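Local coordinates for glycosyltransferase Gtf1 (Streptococcus pneumoniae, PDB 4PQG), which belongs to the group 1 glycosyltransferases of the GT-B clan and carries an additional extended beta-sheet domain of the GtfA type, at residues Arg146-Ser151 against Tyr155-Phe160; Gln171-Asn176 against Val182-Met187. One frame throughout, in Å; residues are numbered along the deposited sequence.

Interaction 1. Residues Arg146-Ser151 against Tyr155-Phe160; sequences RKDYFS and YCSEYF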
ATOM      1  N   ARG A 146     -16.656   0.323  26.266  1.00 19.74           N
ATOM      2  CA  ARG A 146     -16.935  -0.413  25.031  1.00 19.78           C
ATOM      3  C   ARG A 146     -16.774   0.500  23.834  1.00 19.68           C
ATOM      4  O   ARG A 146     -17.123   1.695  23.892  1.00 19.56           O
ATOM      5  CB  ARG A 146     -18.352  -1.014  25.040  1.00 19.22           C
ATOM      6  CG  ARG A 146     -18.587  -2.085  23.966  1.00 21.02           C
ATOM      7  CD  ARG A 146     -19.973  -2.728  24.113  1.00 21.68           C
ATOM      8  NE  ARG A 146     -20.978  -2.215  23.183  1.00 20.92           N
ATOM      9  CZ  ARG A 146     -22.301  -2.304  23.352  1.00 23.06           C
ATOM     10  NH1 ARG A 146     -22.831  -2.860  24.442  1.00 21.55           N
ATOM     11  NH2 ARG A 146     -23.109  -1.824  22.421  1.00 24.23           N
ATOM     12  N   LYS A 147     -16.223  -0.068  22.765  1.00 19.38           N
ATOM     13  CA  LYS A 147     -16.205   0.553  21.449  1.00 19.37           C
ATOM     14  C   LYS A 147     -16.889  -0.353  20.448  1.00 19.08           C
ATOM     15  O   LYS A 147     -16.557  -1.547  20.347  1.00 18.29           O
ATOM     16  CB  LYS A 147     -14.776   0.796  20.958  1.00 20.23           C
ATOM     17  CG  LYS A 147     -14.005   1.872  21.683  1.00 22.70           C
ATOM     18  CD  LYS A 147     -12.749   2.251  20.904  1.00 23.33           C
ATOM     19  CE  LYS A 147     -11.749   2.984  21.794  1.00 25.12           C
ATOM     20  NZ  LYS A 147     -10.438   3.260  21.118  1.00 26.12           N
ATOM     21  N   ASP A 148     -17.825   0.212  19.689  1.00 18.09           N
ATOM     22  CA  ASP A 148     -18.505  -0.520  18.634  1.00 18.07           C
ATOM     23  C   ASP A 148     -18.055   0.031  17.288  1.00 17.84           C
ATOM     24  O   ASP A 148     -17.778   1.229  17.174  1.00 17.26           O
ATOM     25  CB  ASP A 148     -20.016  -0.352  18.744  1.00 17.66           C
ATOM     26  CG  ASP A 148     -20.629  -1.112  19.913  1.00 18.92           C
ATOM     27  OD1 ASP A 148     -19.959  -1.954  20.550  1.00 18.77           O
ATOM     28  OD2 ASP A 148     -21.815  -0.867  20.173  1.00 18.25           O
ATOM     29  N   TYR A 149     -17.997  -0.853  16.288  1.00 17.21           N
ATOM     30  CA  TYR A 149     -17.555  -0.539  14.933  1.00 17.33           C
ATOM     31  C   TYR A 149     -18.643  -0.934  13.927  1.00 17.64           C
ATOM     32  O   TYR A 149     -19.164  -2.041  14.007  1.00 16.63           O
ATOM     33  CB  TYR A 149     -16.255  -1.288  14.645  1.00 16.37           C
ATOM     34  CG  TYR A 149     -15.133  -0.831  15.553  1.00 16.55           C
ATOM     35  CD1 TYR A 149     -14.315   0.243  15.192  1.00 16.68           C
ATOM     36  CD2 TYR A 149     -14.923  -1.431  16.804  1.00 16.71           C
ATOM     37  CE1 TYR A 149     -13.315   0.701  16.051  1.00 16.61           C
ATOM     38  CE2 TYR A 149     -13.917  -0.985  17.657  1.00 16.55           C
ATOM     39  CZ  TYR A 149     -13.123   0.081  17.268  1.00 16.89           C
ATOM     40  OH  TYR A 149     -12.114   0.513  18.088  1.00 16.70           O
ATOM     41  N   PHE A 150     -18.954  -0.044  12.973  1.00 18.14           N
ATOM     42  CA  PHE A 150     -20.150  -0.174  12.115  1.00 18.68           C
ATOM     43  C   PHE A 150     -19.874  -0.112  10.611  1.00 19.90           C
ATOM     44  O   PHE A 150     -19.034   0.689  10.150  1.00 19.80           O
ATOM     45  CB  PHE A 150     -21.179   0.929  12.448  1.00 19.39           C
ATOM     46  CG  PHE A 150     -21.528   1.032  13.909  1.00 19.84           C
ATOM     47  CD1 PHE A 150     -22.487   0.191  14.482  1.00 20.31           C
ATOM     48  CD2 PHE A 150     -20.917   1.987  14.713  1.00 20.12           C
ATOM     49  CE1 PHE A 150     -22.815   0.295  15.828  1.00 19.85           C
ATOM     50  CE2 PHE A 150     -21.233   2.091  16.060  1.00 20.76           C
ATOM     51  CZ  PHE A 150     -22.185   1.244  16.619  1.00 20.48           C
ATOM     52  N   SER A 151     -20.577  -0.959   9.852  1.00 20.05           N
ATOM     53  CA  SER A 151     -20.674  -0.844   8.376  1.00 19.91           C
ATOM     54  C   SER A 151     -22.157  -0.576   8.101  1.00 20.11           C
ATOM     55  O   SER A 151     -22.614   0.531   8.350  1.00 20.64           O
ATOM     56  CB  SER A 151     -20.153  -2.090   7.646  1.00 19.80           C
ATOM     57  OG  SER A 151     -20.752  -3.288   8.133  1.00 20.97           O
ATOM     58  N   TYR A 155     -20.304  -4.664  13.400  1.00 17.34           N
ATOM     59  CA  TYR A 155     -19.559  -5.869  13.109  1.00 16.29           C
ATOM     60  C   TYR A 155     -18.536  -6.284  14.196  1.00 15.80           C
ATOM     61  O   TYR A 155     -18.136  -7.436  14.231  1.00 15.52           O
ATOM     62  CB  TYR A 155     -18.887  -5.772  11.728  1.00 16.51           C
ATOM     63  CG  TYR A 155     -17.830  -4.678  11.577  1.00 16.83           C
ATOM     64  CD1 TYR A 155     -16.488  -4.896  11.945  1.00 16.56           C
ATOM     65  CD2 TYR A 155     -18.161  -3.453  11.018  1.00 17.52           C
ATOM     66  CE1 TYR A 155     -15.523  -3.906  11.769  1.00 17.07           C
ATOM     67  CE2 TYR A 155     -17.211  -2.453  10.847  1.00 17.51           C
ATOM     68  CZ  TYR A 155     -15.899  -2.680  11.220  1.00 17.87           C
ATOM     69  OH  TYR A 155     -14.994  -1.667  11.017  1.00 18.19           O
ATOM     70  N   CYS A 156     -18.138  -5.348  15.060  1.00 15.41           N
ATOM     71  CA  CYS A 156     -17.155  -5.603  16.120  1.00 15.12           C
ATOM     72  C   CYS A 156     -17.436  -4.745  17.362  1.00 15.29           C
ATOM     73  O   CYS A 156     -17.840  -3.567  17.238  1.00 13.99           O
ATOM     74  CB  CYS A 156     -15.728  -5.326  15.585  1.00 15.70           C
ATOM     75  SG  CYS A 156     -14.398  -5.437  16.809  1.00 17.42           S
ATOM     76  N   SER A 157     -17.235  -5.334  18.548  1.00 14.90           N
ATOM     77  CA  SER A 157     -17.143  -4.580  19.808  1.00 15.21           C
ATOM     78  C   SER A 157     -15.809  -4.843  20.513  1.00 16.32           C
ATOM     79  O   SER A 157     -15.290  -5.962  20.493  1.00 16.40           O
ATOM     80  CB  SER A 157     -18.270  -4.928  20.775  1.00 15.81           C
ATOM     81  OG  SER A 157     -19.512  -4.465  20.307  1.00 17.03           O
ATOM     82  N   GLU A 158     -15.262  -3.795  21.108  1.00 15.81           N
ATOM     83  CA  GLU A 158     -14.110  -3.887  21.973  1.00 16.63           C
ATOM     84  C   GLU A 158     -14.528  -3.547  23.389  1.00 17.08           C
ATOM     85  O   GLU A 158     -15.238  -2.566  23.614  1.00 16.89           O
ATOM     86  CB  GLU A 158     -13.008  -2.922  21.536  1.00 16.09           C
ATOM     87  CG  GLU A 158     -12.329  -3.292  20.232  1.00 16.09           C
ATOM     88  CD  GLU A 158     -11.251  -2.301  19.858  1.00 16.44           C
ATOM     89  OE1 GLU A 158     -11.494  -1.081  19.953  1.00 16.60           O
ATOM     90  OE2 GLU A 158     -10.159  -2.751  19.457  1.00 16.97           O
ATOM     91  N   TYR A 159     -14.021  -4.337  24.332  1.00 17.39           N
ATOM     92  CA  TYR A 159     -14.340  -4.210  25.742  1.00 18.88           C
ATOM     93  C   TYR A 159     -13.093  -3.803  26.513  1.00 19.93           C
ATOM     94  O   TYR A 159     -12.013  -4.359  26.290  1.00 20.55           O
ATOM     95  CB  TYR A 159     -14.929  -5.516  26.282  1.00 19.43           C
ATOM     96  CG  TYR A 159     -16.149  -5.955  25.498  1.00 20.35           C
ATOM     97  CD1 TYR A 159     -17.405  -5.411  25.763  1.00 20.53           C
ATOM     98  CD2 TYR A 159     -16.033  -6.874  24.455  1.00 20.54           C
ATOM     99  CE1 TYR A 159     -18.524  -5.808  25.032  1.00 21.86           C
ATOM    100  CE2 TYR A 159     -17.137  -7.268  23.715  1.00 21.76           C
ATOM    101  CZ  TYR A 159     -18.374  -6.741  24.012  1.00 21.94           C
ATOM    102  OH  TYR A 159     -19.455  -7.132  23.274  1.00 22.81           O
ATOM    103  N   PHE A 160     -13.260  -2.802  27.380  1.00 20.66           N
ATOM    104  CA  PHE A 160     -12.173  -2.194  28.133  1.00 23.05           C
ATOM    105  C   PHE A 160     -12.478  -2.166  29.628  1.00 26.35           C
ATOM    106  O   PHE A 160     -13.635  -2.067  30.029  1.00 26.33           O
ATOM    107  CB  PHE A 160     -11.962  -0.737  27.701  1.00 21.32           C
ATOM    108  CG  PHE A 160     -11.569  -0.560  26.263  1.00 20.24           C
ATOM    109  CD1 PHE A 160     -10.249  -0.298  25.919  1.00 19.24           C
ATOM    110  CD2 PHE A 160     -12.523  -0.611  25.255  1.00 19.74           C
ATOM    111  CE1 PHE A 160      -9.884  -0.098  24.592  1.00 18.71           C
ATOM    112  CE2 PHE A 160     -12.167  -0.420  23.928  1.00 19.39           C
ATOM    113  CZ  PHE A 160     -10.846  -0.165  23.595  1.00 19.01           C
TER
HETATM  114  O   HOH W   1      -9.367   0.589  20.456  1.00 28.28           O
HETATM  115  O   HOH W   2     -16.041   0.854  10.641  1.00 24.55           O

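Interaction 2. Residues Gln171-Asn176 against Val182-Met187; sequences QRTFYN and VYDILM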
ATOM      1  N   GLN A 171     -10.999  -7.603  25.459  1.00 18.59           N
ATOM      2  CA  GLN A 171     -11.786  -8.502  24.600  1.00 18.21           C
ATOM      3  C   GLN A 171     -12.267  -7.774  23.360  1.00 17.97           C
ATOM      4  O   GLN A 171     -12.659  -6.598  23.430  1.00 17.57           O
ATOM      5  CB  GLN A 171     -12.995  -9.064  25.364  1.00 17.13           C
ATOM      6  CG  GLN A 171     -13.881 -10.054  24.604  1.00 16.84           C
ATOM      7  CD  GLN A 171     -14.932 -10.686  25.507  1.00 17.31           C
ATOM      8  OE1 GLN A 171     -14.662 -10.946  26.675  1.00 16.84           O
ATOM      9  NE2 GLN A 171     -16.144 -10.920  24.973  1.00 16.80           N
ATOM     10  N   ARG A 172     -12.224  -8.487  22.235  1.00 17.35           N
ATOM     11  CA  ARG A 172     -12.851  -8.048  20.991  1.00 18.81           C
ATOM     12  C   ARG A 172     -13.821  -9.121  20.554  1.00 18.04           C
ATOM     13  O   ARG A 172     -13.460 -10.293  20.529  1.00 18.46           O
ATOM     14  CB  ARG A 172     -11.813  -7.915  19.886  1.00 19.19           C
ATOM     15  CG  ARG A 172     -10.898  -6.747  20.026  1.00 20.62           C
ATOM     16  CD  ARG A 172     -10.465  -6.311  18.639  1.00 20.94           C
ATOM     17  NE  ARG A 172      -9.512  -5.220  18.747  1.00 20.41           N
ATOM     18  CZ  ARG A 172      -8.189  -5.350  18.719  1.00 21.68           C
ATOM     19  NH1 ARG A 172      -7.615  -6.539  18.586  1.00 21.33           N
ATOM     20  NH2 ARG A 172      -7.430  -4.265  18.819  1.00 22.85           N
ATOM     21  N   THR A 173     -15.034  -8.735  20.181  1.00 17.23           N
ATOM     22  CA  THR A 173     -16.029  -9.713  19.730  1.00 16.54           C
ATOM     23  C   THR A 173     -16.479  -9.319  18.327  1.00 16.30           C
ATOM     24  O   THR A 173     -16.683  -8.139  18.061  1.00 15.85           O
ATOM     25  CB  THR A 173     -17.243  -9.780  20.695  1.00 16.70           C
ATOM     26  OG1 THR A 173     -16.832 -10.311  21.957  1.00 17.52           O
ATOM     27  CG2 THR A 173     -18.373 -10.668  20.133  1.00 16.63           C
ATOM     28  N   PHE A 174     -16.612 -10.308  17.448  1.00 15.98           N
ATOM     29  CA  PHE A 174     -17.125 -10.099  16.089  1.00 16.21           C
ATOM     30  C   PHE A 174     -18.510 -10.720  15.945  1.00 16.01           C
ATOM     31  O   PHE A 174     -18.762 -11.819  16.468  1.00 16.52           O
ATOM     32  CB  PHE A 174     -16.133 -10.615  15.030  1.00 15.47           C
ATOM     33  CG  PHE A 174     -14.926  -9.722  14.868  1.00 16.46           C
ATOM     34  CD1 PHE A 174     -14.886  -8.761  13.860  1.00 16.87           C
ATOM     35  CD2 PHE A 174     -13.855  -9.797  15.759  1.00 17.02           C
ATOM     36  CE1 PHE A 174     -13.801  -7.904  13.736  1.00 17.32           C
ATOM     37  CE2 PHE A 174     -12.761  -8.952  15.633  1.00 17.35           C
ATOM     38  CZ  PHE A 174     -12.735  -7.997  14.618  1.00 17.22           C
ATOM     39  N   TYR A 175     -19.385 -10.017  15.230  1.00 16.64           N
ATOM     40  CA  TYR A 175     -20.804 -10.369  15.131  1.00 17.75           C
ATOM     41  C   TYR A 175     -21.236 -10.800  13.734  1.00 18.49           C
ATOM     42  O   TYR A 175     -20.581 -10.466  12.714  1.00 17.33           O
ATOM     43  CB  TYR A 175     -21.680  -9.183  15.549  1.00 19.24           C
ATOM     44  CG  TYR A 175     -21.409  -8.729  16.954  1.00 21.18           C
ATOM     45  CD1 TYR A 175     -22.047  -9.334  18.029  1.00 21.01           C
ATOM     46  CD2 TYR A 175     -20.512  -7.679  17.204  1.00 22.66           C
ATOM     47  CE1 TYR A 175     -21.790  -8.939  19.326  1.00 22.66           C
ATOM     48  CE2 TYR A 175     -20.250  -7.261  18.496  1.00 24.44           C
ATOM     49  CZ  TYR A 175     -20.887  -7.907  19.554  1.00 25.89           C
ATOM     50  OH  TYR A 175     -20.631  -7.512  20.845  1.00 28.50           O
ATOM     51  N   ASN A 176     -22.347 -11.542  13.709  1.00 17.90           N
ATOM     52  CA  ASN A 176     -23.117 -11.757  12.485  1.00 18.43           C
ATOM     53  C   ASN A 176     -24.140 -10.636  12.289  1.00 18.46           C
ATOM     54  O   ASN A 176     -24.366  -9.829  13.196  1.00 17.74           O
ATOM     55  CB  ASN A 176     -23.838 -13.118  12.537  1.00 18.34           C
ATOM     56  CG  ASN A 176     -22.929 -14.281  12.184  1.00 18.91           C
ATOM     57  OD1 ASN A 176     -21.909 -14.127  11.511  1.00 18.44           O
ATOM     58  ND2 ASN A 176     -23.302 -15.466  12.637  1.00 20.97           N
ATOM     59  N   VAL A 182     -20.002 -14.242  16.889  1.00 17.51           N
ATOM     60  CA  VAL A 182     -19.416 -15.407  16.258  1.00 17.02           C
ATOM     61  C   VAL A 182     -18.214 -15.877  17.068  1.00 17.14           C
ATOM     62  O   VAL A 182     -18.070 -17.072  17.339  1.00 17.28           O
ATOM     63  CB  VAL A 182     -18.952 -15.132  14.819  1.00 17.00           C
ATOM     64  CG1 VAL A 182     -18.260 -16.360  14.226  1.00 17.38           C
ATOM     65  CG2 VAL A 182     -20.139 -14.721  13.963  1.00 17.44           C
ATOM     66  N   TYR A 183     -17.338 -14.948  17.443  1.00 15.94           N
ATOM     67  CA  TYR A 183     -16.153 -15.335  18.198  1.00 15.04           C
ATOM     68  C   TYR A 183     -15.629 -14.165  19.019  1.00 14.48           C
ATOM     69  O   TYR A 183     -15.930 -13.011  18.704  1.00 14.47           O
ATOM     70  CB  TYR A 183     -15.071 -15.894  17.265  1.00 14.68           C
ATOM     71  CG  TYR A 183     -14.397 -14.894  16.332  1.00 14.87           C
ATOM     72  CD1 TYR A 183     -13.168 -14.306  16.668  1.00 15.06           C
ATOM     73  CD2 TYR A 183     -14.980 -14.545  15.116  1.00 15.35           C
ATOM     74  CE1 TYR A 183     -12.529 -13.414  15.792  1.00 15.48           C
ATOM     75  CE2 TYR A 183     -14.370 -13.641  14.242  1.00 15.64           C
ATOM     76  CZ  TYR A 183     -13.142 -13.087  14.582  1.00 15.92           C
ATOM     77  OH  TYR A 183     -12.529 -12.204  13.714  1.00 16.31           O
ATOM     78  N   ASP A 184     -14.867 -14.476  20.066  1.00 14.19           N
ATOM     79  CA  ASP A 184     -14.251 -13.463  20.936  1.00 14.88           C
ATOM     80  C   ASP A 184     -12.742 -13.595  20.825  1.00 15.39           C
ATOM     81  O   ASP A 184     -12.228 -14.701  20.696  1.00 15.24           O
ATOM     82  CB  ASP A 184     -14.659 -13.647  22.412  1.00 15.29           C
ATOM     83  CG  ASP A 184     -16.160 -13.831  22.592  1.00 15.88           C
ATOM     84  OD1 ASP A 184     -16.928 -12.973  22.074  1.00 16.20           O
ATOM     85  OD2 ASP A 184     -16.573 -14.829  23.259  1.00 15.29           O
ATOM     86  N   ILE A 185     -12.029 -12.479  20.887  1.00 15.03           N
ATOM     87  CA  ILE A 185     -10.583 -12.560  20.959  1.00 15.77           C
ATOM     88  C   ILE A 185     -10.223 -12.042  22.328  1.00 15.82           C
ATOM     89  O   ILE A 185     -10.588 -10.920  22.672  1.00 16.78           O
ATOM     90  CB  ILE A 185      -9.861 -11.724  19.877  1.00 15.71           C
ATOM     91  CG1 ILE A 185     -10.456 -11.998  18.480  1.00 15.36           C
ATOM     92  CG2 ILE A 185      -8.348 -11.985  19.944  1.00 15.81           C
ATOM     93  CD1 ILE A 185      -9.993 -11.011  17.400  1.00 16.69           C
ATOM     94  N   LEU A 186      -9.549 -12.868  23.114  1.00 16.01           N
ATOM     95  CA  LEU A 186      -9.084 -12.434  24.422  1.00 17.18           C
ATOM     96  C   LEU A 186      -7.725 -11.786  24.212  1.00 18.54           C
ATOM     97  O   LEU A 186      -6.828 -12.402  23.644  1.00 17.82           O
ATOM     98  CB  LEU A 186      -9.042 -13.604  25.408  1.00 17.61           C
ATOM     99  CG  LEU A 186     -10.395 -14.306  25.607  1.00 18.86           C
ATOM    100  CD1 LEU A 186     -10.262 -15.358  26.712  1.00 19.38           C
ATOM    101  CD2 LEU A 186     -11.513 -13.314  25.936  1.00 18.36           C
ATOM    102  N   MET A 187      -7.607 -10.530  24.656  1.00 19.78           N
ATOM    103  CA  MET A 187      -6.435  -9.706  24.416  1.00 21.55           C
ATOM    104  C   MET A 187      -5.527  -9.657  25.632  1.00 24.29           C
ATOM    105  O   MET A 187      -5.988  -9.695  26.772  1.00 24.84           O
ATOM    106  CB  MET A 187      -6.861  -8.274  24.055  1.00 20.64           C
ATOM    107  CG  MET A 187      -7.817  -8.181  22.879  1.00 21.63           C
ATOM    108  SD  MET A 187      -7.087  -8.725  21.318  1.00 22.35           S
ATOM    109  CE  MET A 187      -5.649  -7.648  21.243  1.00 21.94           C
TER

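Interaction 1. Residues Arg146-Ser151 against Tyr155-Phe160
Y149 and E158 are joined by a short side-chain hydrogen bond on one face of this antiparallel hairpin: the Y149 hydroxyl donates to E158 OE1, OH to OE1 2.5 Å, reaching the oxygen from above the carboxylate plane. Ring and carboxylate stand 80° apart. The turn end is the more buried part. There Y155 has its CG between the backbone N and the carbonyl carbon (chi1 64°), which lays its ring along the opposite strand; Y149 CB sits over the ring face, 3.7 Å from Y155 CZ, and C156 SG makes an oblique sulfur-aromatic contact with Y149, 4.0 Å from its CD2. Water 2 bridges Y155 OH and F150 O.

On the other face, S157 OG donates to D148 OD1 at 2.6 Å, while R146 holds the same carboxylate side-on through NE and NH2; S157 OG and R146 NE approach OD1 from opposite faces of its plane. At the far end R146, K147, Y159 and F160 are partly exposed, and long chains meet rings obliquely: R146 CD lies 3.5 Å from Y159 CE1, and the K147 chain passes F160 with CG 3.7 Å from CE2. K147 NZ reaches E158 OE1 through water 1, not directly.

Backbone bonds between K147 and E158 and between Y149 and C156 zip the strands together. This hairpin of strands 143-150 and 154-163 lies mid-sheet: strand 133-140 pairs with strand 143-150 through the backbones of R146, D148 and F150, L52 packs on Y149 and E158, and strand 166-175 flanks the other side, where R172 forms a salt bridge with E158 OE2.

Interaction 2. Residues Gln171-Asn176 against Val182-Met187
F174 and Y183 lie side by side with ring planes only 11° apart, but slid so far that the rings barely overlap. It is the Y183 hydroxyl oxygen, 3.4 Å from F174 CD2, that sits over the F174 face, near its rim. Y183 gets there because its CG stands between the backbone N and the carbonyl carbon (chi1 70°), whereas F174 CG lies beside its backbone N. A classic bulge sets V182 and Y183 together across from F174: V182 N bonds to F174 O and F174 N to Y183 O. I185 CD1 adds a contact to F174 CE2 at 3.9 Å. Farther along, M187 bends at chi2 and chi3 so that CE comes 3.5 Å from NH1 of R172, whose NE is held by E158 of the neighbouring strand.

Q171, T173 and D184 carry polar contacts on the other face. Q171, stretched out with CG anti to its N (chi1 -178°), lays NE2 in line with T173 OG1, 3.2 Å away, and OG1 in turn donates to D184 OD1 at 2.7 Å, meeting it on the anti side.

The hairpin is thus two-sided. Y183 OH, set among apolar groups, is hydrogen-bonded to Y74 O, while the amide-hydroxyl-carboxylate chain ends at D184, whose OD2 pairs with K198, probably offsetting its charge.

In the fold
Interactions 1 and 2 are successive hairpins of the same ten-stranded antiparallel sheet. Strands 154-163 and 166-175 join them, first by backbone pairing of Y159 with Q171, S157 with T173 and Y155 with Y175, then by side chains: the E158-R172 ion pair on one face and, on the other, Y159 and Y175, hydrogen-bonded through their hydroxyls. Interaction 1 sits nearer the middle of the sheet and most of its residues are buried; interaction 2 lies nearer the sheet's end and is only partly buried, with L186 exposed. Both tie a hydroxyl to an aspartate on one face, but the buried D148 is paired with two arginines, R146 and R154, while the partly exposed D184 has one lysine.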